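Local atomic coordinates of RNase III inhibitor (Mycobacterium tuberculosis, PDB entry 5M3I), a protein that is of unknown function but carries a macro domain, a compact alpha/beta fold in which a mixed beta sheet packs against helices. Residues 25-30 against 47-52; 43-46 against 51-54; 70-75 against 81-86. One frame throughout, in Å; residues are numbered along the deposited sequence. Where two conformers were deposited one is given.

Contact 1: 25-30 against 47-52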
loop_
_atom_site.group_PDB
_atom_site.type_symbol
_atom_site.label_atom_id
_atom_site.label_comp_id
_atom_site.label_asym_id
_atom_site.label_seq_id
_atom_site.Cartn_x
_atom_site.Cartn_y
_atom_site.Cartn_z
ATOM N N GLU A 25 11.021 -6.047 -1.460
ATOM C CA GLU A 25 11.678 -4.805 -1.838
ATOM C C GLU A 25 10.796 -3.586 -1.542
ATOM O O GLU A 25 11.311 -2.521 -1.214
ATOM C CB GLU A 25 11.991 -4.915 -3.321
ATOM C CG GLU A 25 12.925 -3.873 -3.844
ATOM C CD GLU A 25 13.383 -4.169 -5.275
ATOM O OE1 GLU A 25 13.564 -3.193 -6.043
ATOM O OE2 GLU A 25 13.560 -5.360 -5.606
ATOM N N ALA A 26 9.466 -3.752 -1.658
ATOM C CA ALA A 26 8.506 -2.702 -1.309
ATOM C C ALA A 26 7.439 -3.216 -0.346
ATOM O O ALA A 26 7.092 -4.396 -0.349
ATOM C CB ALA A 26 7.841 -2.148 -2.554
ATOM N N LEU A 27 6.941 -2.307 0.484
ATOM C CA LEU A 27 5.765 -2.577 1.304
ATOM C C LEU A 27 4.705 -1.583 0.937
ATOM O O LEU A 27 5.017 -0.406 0.780
ATOM C CB LEU A 27 6.102 -2.407 2.774
ATOM C CG LEU A 27 7.286 -3.189 3.321
ATOM C CD1 LEU A 27 7.489 -2.807 4.778
ATOM C CD2 LEU A 27 7.031 -4.672 3.206
ATOM N N VAL A 28 3.457 -2.039 0.819
ATOM C CA VAL A 28 2.315 -1.148 0.655
ATOM C C VAL A 28 1.594 -0.843 1.986
ATOM O O VAL A 28 1.314 -1.726 2.797
ATOM C CB VAL A 28 1.317 -1.714 -0.326
ATOM C CG1 VAL A 28 0.126 -0.770 -0.480
ATOM C CG2 VAL A 28 1.976 -1.981 -1.667
ATOM N N ASN A 29 1.357 0.434 2.214
ATOM C CA ASN A 29 0.632 0.945 3.351
ATOM C C ASN A 29 -0.705 1.531 2.825
ATOM O O ASN A 29 -0.783 1.918 1.668
ATOM C CB ASN A 29 1.483 2.026 4.010
ATOM C CG ASN A 29 0.877 2.589 5.287
ATOM O OD1 ASN A 29 0.020 1.978 5.915
ATOM N ND2 ASN A 29 1.306 3.789 5.648
ATOM N N THR A 30 -1.754 1.507 3.644
ATOM C CA THR A 30 -3.062 2.058 3.280
ATOM C C THR A 30 -3.230 3.338 4.051
ATOM O O THR A 30 -3.090 3.336 5.289
ATOM C CB THR A 30 -4.236 1.114 3.636
ATOM O OG1 THR A 30 -4.100 0.609 4.964
ATOM C CG2 THR A 30 -4.217 -0.071 2.700
ATOM N N ARG A 47 5.193 4.269 13.162
ATOM C CA ARG A 47 6.108 3.981 14.263
ATOM C C ARG A 47 7.457 3.465 13.749
ATOM O O ARG A 47 8.495 3.737 14.333
ATOM C CB ARG A 47 5.465 3.001 15.269
ATOM C CG ARG A 47 4.156 3.553 15.904
ATOM C CD ARG A 47 3.818 3.202 17.406
ATOM N NE ARG A 47 4.629 2.080 17.903
ATOM C CZ ARG A 47 5.728 2.161 18.669
ATOM N NH1 ARG A 47 6.251 3.329 19.055
ATOM N NH2 ARG A 47 6.332 1.027 19.038
ATOM N N ARG A 48 7.428 2.723 12.667
ATOM C CA ARG A 48 8.649 2.171 12.095
ATOM C C ARG A 48 9.400 3.157 11.197
ATOM O O ARG A 48 10.600 3.104 11.154
ATOM C CB ARG A 48 8.286 0.898 11.315
ATOM C CG ARG A 48 9.444 0.158 10.695
ATOM C CD ARG A 48 10.338 -0.523 11.728
ATOM N NE ARG A 48 11.423 -1.140 10.983
ATOM C CZ ARG A 48 12.485 -0.496 10.490
ATOM N NH1 ARG A 48 12.687 0.808 10.695
ATOM N NH2 ARG A 48 13.379 -1.177 9.797
ATOM N N TYR A 49 8.679 4.028 10.471
ATOM C CA TYR A 49 9.260 4.933 9.496
ATOM C C TYR A 49 8.836 6.374 9.757
ATOM O O TYR A 49 8.127 6.969 8.975
ATOM C CB TYR A 49 8.858 4.518 8.086
ATOM C CG TYR A 49 9.282 3.112 7.726
ATOM C CD1 TYR A 49 10.619 2.787 7.504
ATOM C CD2 TYR A 49 8.340 2.093 7.616
ATOM C CE1 TYR A 49 11.001 1.496 7.185
ATOM C CE2 TYR A 49 8.712 0.796 7.292
ATOM C CZ TYR A 49 10.048 0.508 7.074
ATOM O OH TYR A 49 10.380 -0.779 6.761
ATOM N N PRO A 50 9.309 6.964 10.857
ATOM C CA PRO A 50 8.856 8.318 11.238
ATOM C C PRO A 50 9.137 9.423 10.204
ATOM O O PRO A 50 8.355 10.377 10.079
ATOM C CB PRO A 50 9.612 8.585 12.546
ATOM C CG PRO A 50 10.806 7.660 12.504
ATOM C CD PRO A 50 10.304 6.425 11.799
ATOM N N GLU A 51 10.233 9.280 9.465
ATOM C CA GLU A 51 10.614 10.249 8.414
ATOM C C GLU A 51 9.670 10.165 7.250
ATOM O O GLU A 51 9.245 11.190 6.715
ATOM C CB GLU A 51 12.069 10.028 7.958
ATOM C CG GLU A 51 13.056 10.297 9.090
ATOM C CD GLU A 51 14.498 10.422 8.632
ATOM O OE1 GLU A 51 15.138 9.377 8.382
ATOM O OE2 GLU A 51 15.000 11.569 8.557
ATOM N N MET A 52 9.324 8.932 6.892
ATOM C CA MET A 52 8.275 8.658 5.910
ATOM C C MET A 52 6.993 9.366 6.314
ATOM O O MET A 52 6.404 10.098 5.498
ATOM C CB MET A 52 8.037 7.159 5.786
ATOM C CG MET A 52 6.970 6.755 4.783
ATOM S SD MET A 52 5.275 6.823 5.373
ATOM C CE MET A 52 5.250 5.377 6.438
#

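Contact 2: 43-46 against 51-54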
loop_
_atom_site.group_PDB
_atom_site.type_symbol
_atom_site.label_atom_id
_atom_site.label_comp_id
_atom_site.label_asym_id
_atom_site.label_seq_id
_atom_site.Cartn_x
_atom_site.Cartn_y
_atom_site.Cartn_z
ATOM N N LEU A 43 -0.683 2.991 11.464
ATOM C CA LEU A 43 -0.018 3.328 12.728
ATOM C C LEU A 43 1.314 2.604 12.832
ATOM O O LEU A 43 2.314 3.203 13.228
ATOM C CB LEU A 43 -0.890 3.006 13.938
ATOM C CG LEU A 43 -0.304 3.339 15.327
ATOM C CD1 LEU A 43 0.069 4.820 15.464
ATOM C CD2 LEU A 43 -1.313 2.946 16.406
ATOM N N GLN A 44 1.335 1.309 12.501
ATOM C CA GLN A 44 2.576 0.533 12.586
ATOM C C GLN A 44 3.619 1.106 11.631
ATOM O O GLN A 44 4.777 1.220 11.976
ATOM C CB GLN A 44 2.312 -0.947 12.311
ATOM C CG GLN A 44 1.451 -1.580 13.421
ATOM C CD GLN A 44 2.075 -1.441 14.819
ATOM O OE1 GLN A 44 3.027 -2.139 15.146
ATOM N NE2 GLN A 44 1.549 -0.542 15.641
ATOM N N PHE A 45 3.196 1.506 10.429
ATOM C CA PHE A 45 4.126 2.158 9.482
ATOM C C PHE A 45 4.681 3.488 10.014
ATOM O O PHE A 45 5.869 3.778 9.849
ATOM C CB PHE A 45 3.486 2.394 8.122
ATOM C CG PHE A 45 3.558 1.213 7.184
ATOM C CD1 PHE A 45 4.665 1.037 6.338
ATOM C CD2 PHE A 45 2.477 0.309 7.058
ATOM C CE1 PHE A 45 4.702 -0.008 5.438
ATOM C CE2 PHE A 45 2.533 -0.750 6.150
ATOM C CZ PHE A 45 3.647 -0.905 5.343
ATOM N N LYS A 46 3.845 4.276 10.670
ATOM C CA LYS A 46 4.305 5.527 11.279
ATOM C C LYS A 46 5.382 5.291 12.352
ATOM O O LYS A 46 6.371 6.014 12.437
ATOM C CB LYS A 46 3.112 6.295 11.845
ATOM C CG LYS A 46 3.424 7.627 12.503
ATOM C CD LYS A 46 2.159 8.229 13.126
ATOM C CE LYS A 46 2.476 9.467 13.951
ATOM N NZ LYS A 46 1.270 10.040 14.627
ATOM N N GLU A 51 10.233 9.280 9.465
ATOM C CA GLU A 51 10.614 10.249 8.414
ATOM C C GLU A 51 9.670 10.165 7.250
ATOM O O GLU A 51 9.245 11.190 6.715
ATOM C CB GLU A 51 12.069 10.028 7.958
ATOM C CG GLU A 51 13.056 10.297 9.090
ATOM C CD GLU A 51 14.498 10.422 8.632
ATOM O OE1 GLU A 51 15.138 9.377 8.382
ATOM O OE2 GLU A 51 15.000 11.569 8.557
ATOM N N MET A 52 9.324 8.932 6.892
ATOM C CA MET A 52 8.275 8.658 5.910
ATOM C C MET A 52 6.993 9.366 6.314
ATOM O O MET A 52 6.404 10.098 5.498
ATOM C CB MET A 52 8.037 7.159 5.786
ATOM C CG MET A 52 6.970 6.755 4.783
ATOM S SD MET A 52 5.275 6.823 5.373
ATOM C CE MET A 52 5.250 5.377 6.438
ATOM N N PHE A 53 6.566 9.218 7.571
ATOM C CA PHE A 53 5.321 9.896 8.009
ATOM C C PHE A 53 5.386 11.402 7.874
ATOM O O PHE A 53 4.402 12.045 7.465
ATOM C CB PHE A 53 4.931 9.534 9.454
ATOM C CG PHE A 53 3.781 10.337 9.983
ATOM C CD1 PHE A 53 2.483 10.025 9.628
ATOM C CD2 PHE A 53 3.999 11.438 10.821
ATOM C CE1 PHE A 53 1.415 10.767 10.103
ATOM C CE2 PHE A 53 2.928 12.193 11.307
ATOM C CZ PHE A 53 1.625 11.852 10.946
ATOM N N THR A 54 6.515 11.969 8.295
ATOM C CA THR A 54 6.721 13.415 8.244
ATOM C C THR A 54 6.587 13.871 6.808
ATOM O O THR A 54 5.991 14.916 6.563
ATOM C CB THR A 54 8.113 13.825 8.773
ATOM O OG1 THR A 54 8.296 13.315 10.103
ATOM C CG2 THR A 54 8.288 15.353 8.787
#

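Contact 3: 70-75 against 81-86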
loop_
_atom_site.group_PDB
_atom_site.type_symbol
_atom_site.label_atom_id
_atom_site.label_comp_id
_atom_site.label_asym_id
_atom_site.label_seq_id
_atom_site.Cartn_x
_atom_site.Cartn_y
_atom_site.Cartn_z
ATOM N N MET A 70 -0.178 6.813 -5.942
ATOM C CA MET A 70 0.662 6.381 -4.875
ATOM C C MET A 70 1.498 7.553 -4.364
ATOM O O MET A 70 1.969 8.369 -5.172
ATOM C CB MET A 70 1.579 5.238 -5.360
ATOM C CG MET A 70 0.883 3.959 -5.872
ATOM S SD MET A 70 -0.297 3.191 -4.718
ATOM C CE MET A 70 -1.821 4.029 -5.200
ATOM N N PHE A 71 1.719 7.601 -3.052
ATOM C CA PHE A 71 2.747 8.432 -2.481
ATOM C C PHE A 71 3.931 7.576 -2.018
ATOM O O PHE A 71 3.825 6.833 -1.030
ATOM C CB PHE A 71 2.177 9.251 -1.346
ATOM C CG PHE A 71 3.150 10.218 -0.758
ATOM C CD1 PHE A 71 3.542 11.348 -1.484
ATOM C CD2 PHE A 71 3.707 9.982 0.476
ATOM C CE1 PHE A 71 4.479 12.229 -0.969
ATOM C CE2 PHE A 71 4.654 10.861 1.004
ATOM C CZ PHE A 71 5.036 11.990 0.288
ATOM N N VAL A 72 5.053 7.647 -2.740
ATOM C CA VAL A 72 6.142 6.690 -2.560
ATOM C C VAL A 72 7.301 7.336 -1.828
ATOM O O VAL A 72 7.697 8.425 -2.181
ATOM C CB VAL A 72 6.640 6.156 -3.925
ATOM C CG1 VAL A 72 7.687 5.065 -3.739
ATOM C CG2 VAL A 72 5.469 5.575 -4.715
ATOM N N VAL A 73 7.875 6.642 -0.869
ATOM C CA VAL A 73 9.043 7.122 -0.142
ATOM C C VAL A 73 10.111 6.012 -0.080
ATOM O O VAL A 73 9.789 4.840 0.115
ATOM C CB VAL A 73 8.647 7.549 1.293
ATOM C CG1 VAL A 73 9.831 8.179 1.997
ATOM C CG2 VAL A 73 7.499 8.572 1.314
ATOM N N ASP A 74 11.378 6.401 -0.207
ATOM C CA ASP A 74 12.505 5.471 -0.009
ATOM C C ASP A 74 12.857 5.387 1.434
ATOM O O ASP A 74 12.906 6.400 2.129
ATOM C CB ASP A 74 13.711 5.934 -0.802
ATOM C CG ASP A 74 13.510 5.733 -2.288
ATOM O OD1 ASP A 74 12.333 5.855 -2.761
ATOM O OD2 ASP A 74 14.529 5.431 -2.957
ATOM N N THR A 75 13.060 4.176 1.908
ATOM C CA THR A 75 13.442 3.970 3.310
ATOM C C THR A 75 14.917 4.290 3.568
ATOM O O THR A 75 15.285 4.712 4.674
ATOM C CB THR A 75 13.217 2.499 3.741
ATOM O OG1 THR A 75 14.134 1.645 3.049
ATOM C CG2 THR A 75 11.742 2.058 3.470
ATOM N N PRO A 81 13.127 -3.498 3.240
ATOM C CA PRO A 81 12.371 -2.837 2.186
ATOM C C PRO A 81 12.968 -1.529 1.816
ATOM O O PRO A 81 13.329 -0.782 2.712
ATOM C CB PRO A 81 11.016 -2.579 2.843
ATOM C CG PRO A 81 10.855 -3.697 3.802
ATOM C CD PRO A 81 12.238 -3.998 4.316
ATOM N N LYS A 82 13.108 -1.297 0.513
ATOM C CA LYS A 82 13.651 -0.041 -0.018
ATOM C C LYS A 82 12.604 1.024 -0.204
ATOM O O LYS A 82 12.928 2.188 -0.121
ATOM C CB LYS A 82 14.358 -0.264 -1.382
ATOM C CG LYS A 82 15.423 -1.371 -1.421
ATOM C CD LYS A 82 16.580 -1.180 -0.428
ATOM C CE LYS A 82 17.635 -2.306 -0.599
ATOM N NZ LYS A 82 17.194 -3.575 0.041
ATOM N N HIS A 83 11.344 0.633 -0.455
ATOM C CA HIS A 83 10.262 1.575 -0.727
ATOM C C HIS A 83 9.024 1.306 0.111
ATOM O O HIS A 83 8.630 0.158 0.308
ATOM C CB HIS A 83 9.834 1.499 -2.188
ATOM C CG HIS A 83 10.947 1.737 -3.153
ATOM N ND1 HIS A 83 11.451 2.997 -3.409
ATOM C CD2 HIS A 83 11.660 0.881 -3.917
ATOM C CE1 HIS A 83 12.432 2.904 -4.283
ATOM N NE2 HIS A 83 12.571 1.633 -4.610
ATOM N N ILE A 84 8.403 2.381 0.572
ATOM C CA ILE A 84 7.081 2.337 1.130
ATOM C C ILE A 84 6.167 2.993 0.130
ATOM O O ILE A 84 6.347 4.171 -0.208
ATOM C CB ILE A 84 6.962 3.137 2.463
ATOM C CG1 ILE A 84 8.087 2.790 3.431
ATOM C CG2 ILE A 84 5.584 2.917 3.082
ATOM C CD1 ILE A 84 8.228 1.323 3.707
ATOM N N ILE A 85 5.171 2.242 -0.331
ATOM C CA ILE A 85 4.175 2.730 -1.275
ATOM C C ILE A 85 2.902 2.963 -0.484
ATOM O O ILE A 85 2.217 2.025 -0.077
ATOM C CB ILE A 85 3.943 1.727 -2.383
ATOM C CG1 ILE A 85 5.273 1.391 -3.063
ATOM C CG2 ILE A 85 2.950 2.287 -3.387
ATOM C CD1 ILE A 85 5.203 0.234 -4.040
ATOM N N ASN A 86 2.597 4.233 -0.240
ATOM C CA ASN A 86 1.405 4.605 0.497
ATOM C C ASN A 86 0.263 4.701 -0.476
ATOM O O ASN A 86 0.239 5.571 -1.326
ATOM C CB ASN A 86 1.611 5.921 1.212
ATOM C CG ASN A 86 2.668 5.820 2.294
ATOM O OD1 ASN A 86 2.408 5.291 3.373
ATOM N ND2 ASN A 86 3.856 6.370 2.033
#

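Contact 1: 25-30 against 47-52
Leu27 turns its CD1 methyl to the phenolic end of Tyr49, with CD1 and OH 4.1 Å apart and the two side chains crossing at about a right angle. It is a loose van der Waals touch, and both residues are buried. The Tyr49 CG lies anti to its own carbonyl carbon (chi1 -59°), which sends the ring out from the helices toward the strand, its hydroxyl leading. Arg48 folds over one face of the same ring: its CG sits 3.5 Å above the ring plane of Tyr49, displaced toward the rim, and its guanidinium group turns a face to Tyr49 CE1.

Two positions further along the strand, the amide of Asn29 approaches the end of Met52, with ND2 and CE 4.3 Å apart. The polar business of that amide lies elsewhere, since ND2 donates a hydrogen bond to Asn86 OD1 on the next strand.

This is sheet-to-helix packing within the macro domain. Strand 26-31 runs inside the mixed sheet, and its alternation sends Leu27 and Asn29 to the side of helices 40-48 and 50-61, while Ala26 and Val28 point to the opposite face and meet Val121. The backbones stay well separated, the nearest CA atoms, those of Asn29 and Met52, being 11.2 Å apart, so long side chains have to bridge the gap. Tyr49 sits at the break between two helices: it is the first residue to leave helical geometry after helix 40-48 and also the N-cap position of helix 50-61. Phe45 packs on both Leu27 and Asn29 from helix 40-48, and Pro81 and Ala122 also touch Leu27. On the Tyr49 side, Ile84 of the neighbouring strand meets the aromatic ring.

Contact 2: 43-46 against 51-54
Lys46 lays its fully extended chain along one face of the Phe53 ring. Every torsion from chi1 (-179°) outward is close to anti, so the methylenes run out straight beside the phenyl group, and Phe53, also with CG anti to the backbone N, points the same way. The overlap starts near the root of the ring, where Lys46 CG is 3.7 Å from Phe53 CG. Further out, Lys46 CE stands over the middle of the ring, 3.9 Å from the Phe53 centroid and only 12° off the normal, a CH-pi contact. The ammonium group goes past the centre: NZ of Lys46 is 4.5 Å from the centroid of the Phe53 ring, an off-centre cation-pi interaction.

The two segments belong to successive helices, 40-48 and 50-61, which are interrupted at Tyr49 and turn a corner there. That turn brings Lys46 next to Phe53, with their CA atoms 5.6 Å apart.

Met52 fills the inner side of the corner with a folded chain. It leaves its helix with CG anti to the backbone N, then bends at chi2 (-83°) and again at chi3, which swings CE back to helix 40-48. There CE meets the backbone of Phe45 at O, 3.8 Å away, and Phe45 CB is 3.9 Å from the same Met52 methyl. The Phe45 ring itself continues inward to Ile84 of strand 83-88 and to Leu19 and Leu20.

Contact 3: 70-75 against 81-86
With CG beside its backbone N (chi1 -66°) and chi2 at -77°, the Asn86 amide leans across to the neighbouring strand, and ND2 donates to Phe71 O, 3.1 Å away. This happens in a beta hairpin, strand 71-74 running antiparallel to strand 83-88 along the edge of the macro-domain sheet. Phe71 O is gripped twice, since Asn86 N also donates to it at 3.0 Å, and the two donors come from opposite faces of the carbonyl plane. The amide lies alongside the Phe71 ring, with ND2 at the ring edge; its OD1 is taken by Asn29.

Phe71 with Asn86 and Val73 with Ile84 are the hydrogen-bonded pairs. Ile84 N donates to Val73 O at 2.9 Å. Between them Val72 faces Ile85, which also receives Met70: the bent methionine chain brings SD to 3.6 Å from Ile85 CG2. Leu109 of helix 99-115 touches both Met70 and Ile85.

At the next non-hydrogen-bonded pair Asp74 and His83 run side by side. Their planes are 83° apart, and the bond from His83 ND1 to Asp74 OD1 is weak. Beyond it, Thr75 N donates to Lys82 O at 2.8 Å. Thr75 CG2 packs on Ile84 CD1, while OG1, placed between the backbone N and the carbonyl carbon, gives its proton to a lone pair of Pro81 O at 2.6 Å.

Overall arrangement
Contact 1 lies between the other two, its centre about 6 Å from the centre of each, while those of contacts 2 and 3 are about 11 Å apart. Backbone bonds tie contacts 1 and 3 into one sheet, with Leu27 O 2.9 Å from Ile85 N and Glu25 O 2.8 Å from Lys82 N. The helical corner of contact 2 rests on this sheet through Phe45, whose CD2 comes within 3.2 Å of Asn29 OD1. Met52 belongs to both contacts 1 and 2 and also reaches the hairpin: its SD is 3.7 Å from Asn86 ND2, and its CG is 4.0 Å from Val73 CG2.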